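Local coordinates for alpha-L-arabinosidase (Xanthomonas axonopodis pv. citri, PDB 6D25), which probably hydrolyses terminal alpha-L-arabinofuranosyl side groups of arabinoxylans, including those of internally di-substituted xylose units, as a trimeric GH51 arabinofuranosidase, at residues A287-L292 / P417-G422. Sequence-based numbering, arbitrary orientation.
Sequences AWIQTL and PQYRHG
Ile289 lays its terminal methyl over one face of the Tyr419 ring, a CH-pi contact with CD1 3.8 Å from the ring centroid and 17° off the normal. The isoleucine chain is fully extended, CG1 anti to the backbone N (chi1 -163°) and CD1 carried straight on (chi2 174°), which carries the methyl out from helix 285-312 toward strand 407-421. The same CD1 also rests against the strand backbone, 3.6 Å from Tyr419 O, and packs on His421 CB at 4.0 Å. Thr424 and Val426 of the next strand also touch Ile289.

Trp288 meets the phenol end of Tyr419 obliquely, its CD1 3.5 Å from Tyr419 OH, the two side chains crossing at about a right angle. Polar groups at this junction are satisfied by neighbours: Tyr419 OH hydrogen-bonds Glu285 OE2 near the start of the same helix, and Trp288 NE1 hydrogen-bonds Leu448 O.

Between this helix of the parallel-stranded catalytic barrel and the C-terminal beta domain, the methyl packing on ring and backbone is thus non-directional, whereas the hydrogen bonds of the Tyr419 hydroxyl and the indole N-H, each spanning the domain interface, are directional and fix how the two rings sit.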
loop_
_atom_site.group_PDB
_atom_site.type_symbol
_atom_site.label_atom_id
_atom_site.label_comp_id
_atom_site.label_asym_id
_atom_site.label_seq_id
_atom_site.Cartn_x
_atom_site.Cartn_y
_atom_site.Cartn_z
ATOM N N ALA A 287 42.639 4.733 16.198
ATOM C CA ALA A 287 41.469 3.984 15.769
ATOM C C ALA A 287 40.733 3.371 16.972
ATOM O O ALA A 287 39.507 3.242 16.959
ATOM C CB ALA A 287 41.878 2.909 14.789
ATOM N N TRP A 288 41.494 2.975 17.993
ATOM C CA TRP A 288 40.944 2.459 19.264
ATOM C C TRP A 288 40.035 3.510 19.904
ATOM O O TRP A 288 38.829 3.271 20.127
ATOM C CB TRP A 288 42.105 2.074 20.183
ATOM C CG TRP A 288 41.781 1.788 21.613
ATOM C CD1 TRP A 288 41.830 2.683 22.640
ATOM C CD2 TRP A 288 41.441 0.513 22.195
ATOM N NE1 TRP A 288 41.525 2.064 23.819
ATOM C CE2 TRP A 288 41.250 0.741 23.578
ATOM C CE3 TRP A 288 41.240 -0.777 21.694
ATOM C CZ2 TRP A 288 40.906 -0.282 24.464
ATOM C CZ3 TRP A 288 40.894 -1.794 22.566
ATOM C CH2 TRP A 288 40.721 -1.543 23.941
ATOM N N ILE A 289 40.610 4.692 20.178
ATOM C CA ILE A 289 39.842 5.689 20.914
ATOM C C ILE A 289 38.692 6.212 20.045
ATOM O O ILE A 289 37.619 6.506 20.588
ATOM C CB ILE A 289 40.738 6.826 21.442
ATOM C CG1 ILE A 289 40.003 7.611 22.542
ATOM C CG2 ILE A 289 41.228 7.706 20.305
ATOM C CD1 ILE A 289 40.846 8.648 23.228
ATOM N N GLN A 290 38.884 6.312 18.724
ATOM C CA GLN A 290 37.815 6.766 17.841
ATOM C C GLN A 290 36.614 5.793 17.922
ATOM O O GLN A 290 35.477 6.230 17.941
ATOM C CB GLN A 290 38.275 6.917 16.385
ATOM C CG GLN A 290 37.257 7.737 15.566
ATOM C CD GLN A 290 36.937 7.361 14.130
ATOM O OE1 GLN A 290 35.783 7.565 13.679
ATOM N NE2 GLN A 290 37.952 6.876 13.391
ATOM N N THR A 291 36.884 4.497 17.938
ATOM C CA THR A 291 35.826 3.504 18.020
ATOM C C THR A 291 35.044 3.646 19.336
ATOM O O THR A 291 33.813 3.620 19.348
ATOM C CB THR A 291 36.398 2.084 17.886
ATOM O OG1 THR A 291 37.130 1.998 16.674
ATOM C CG2 THR A 291 35.328 1.033 17.907
ATOM N N LEU A 292 35.759 3.794 20.451
ATOM C CA LEU A 292 35.104 3.897 21.727
ATOM C C LEU A 292 34.323 5.220 21.834
ATOM O O LEU A 292 33.233 5.262 22.396
ATOM C CB LEU A 292 36.146 3.745 22.849
ATOM C CG LEU A 292 36.924 2.430 22.853
ATOM C CD1 LEU A 292 37.821 2.335 24.083
ATOM C CD2 LEU A 292 35.972 1.226 22.782
ATOM N N PRO A 417 38.985 11.113 35.272
ATOM C CA PRO A 417 39.591 11.980 34.281
ATOM C C PRO A 417 39.220 11.483 32.875
ATOM O O PRO A 417 38.719 10.345 32.715
ATOM C CB PRO A 417 41.115 11.892 34.458
ATOM C CG PRO A 417 41.326 10.936 35.602
ATOM C CD PRO A 417 40.001 10.266 35.904
ATOM N N GLN A 418 39.485 12.329 31.884
ATOM C CA GLN A 418 39.386 11.904 30.499
ATOM C C GLN A 418 40.656 11.165 30.091
ATOM O O GLN A 418 41.760 11.472 30.541
ATOM C CB GLN A 418 39.154 13.094 29.569
ATOM C CG GLN A 418 37.850 13.836 29.842
ATOM C CD GLN A 418 36.648 13.025 29.429
ATOM O OE1 GLN A 418 36.379 12.830 28.244
ATOM N NE2 GLN A 418 35.894 12.554 30.397
ATOM N N TYR A 419 40.459 10.170 29.235
ATOM C CA TYR A 419 41.507 9.577 28.431
ATOM C C TYR A 419 41.547 10.332 27.099
ATOM O O TYR A 419 40.523 10.379 26.405
ATOM C CB TYR A 419 41.209 8.093 28.217
ATOM C CG TYR A 419 41.912 7.406 27.070
ATOM C CD1 TYR A 419 43.259 7.631 26.783
ATOM C CD2 TYR A 419 41.238 6.469 26.311
ATOM C CE1 TYR A 419 43.891 6.962 25.746
ATOM C CE2 TYR A 419 41.846 5.796 25.271
ATOM C CZ TYR A 419 43.186 6.027 25.003
ATOM O OH TYR A 419 43.763 5.325 23.985
ATOM N N ARG A 420 42.691 10.931 26.780
ATOM C CA ARG A 420 42.801 11.752 25.567
ATOM C C ARG A 420 43.914 11.187 24.687
ATOM O O ARG A 420 44.979 10.841 25.178
ATOM C CB ARG A 420 43.202 13.203 25.867
ATOM C CG ARG A 420 42.423 13.858 26.992
ATOM C CD ARG A 420 42.627 15.382 26.981
ATOM N NE ARG A 420 41.498 16.061 27.608
ATOM C CZ ARG A 420 41.412 16.323 28.903
ATOM N NH1 ARG A 420 40.247 16.655 29.446
ATOM N NH2 ARG A 420 42.496 16.191 29.647
ATOM N N HIS A 421 43.654 11.119 23.399
ATOM C CA HIS A 421 44.659 10.763 22.431
ATOM C C HIS A 421 44.371 11.564 21.173
ATOM O O HIS A 421 43.275 11.481 20.640
ATOM C CB HIS A 421 44.671 9.249 22.176
ATOM C CG HIS A 421 45.781 8.814 21.292
ATOM N ND1 HIS A 421 47.077 8.693 21.749
ATOM C CD2 HIS A 421 45.802 8.516 19.977
ATOM C CE1 HIS A 421 47.863 8.327 20.746
ATOM N NE2 HIS A 421 47.105 8.212 19.651
ATOM N N GLY A 422 45.339 12.361 20.756
ATOM C CA GLY A 422 45.109 13.343 19.689
ATOM C C GLY A 422 43.963 14.277 20.023
ATOM O O GLY A 422 43.929 14.812 21.119
#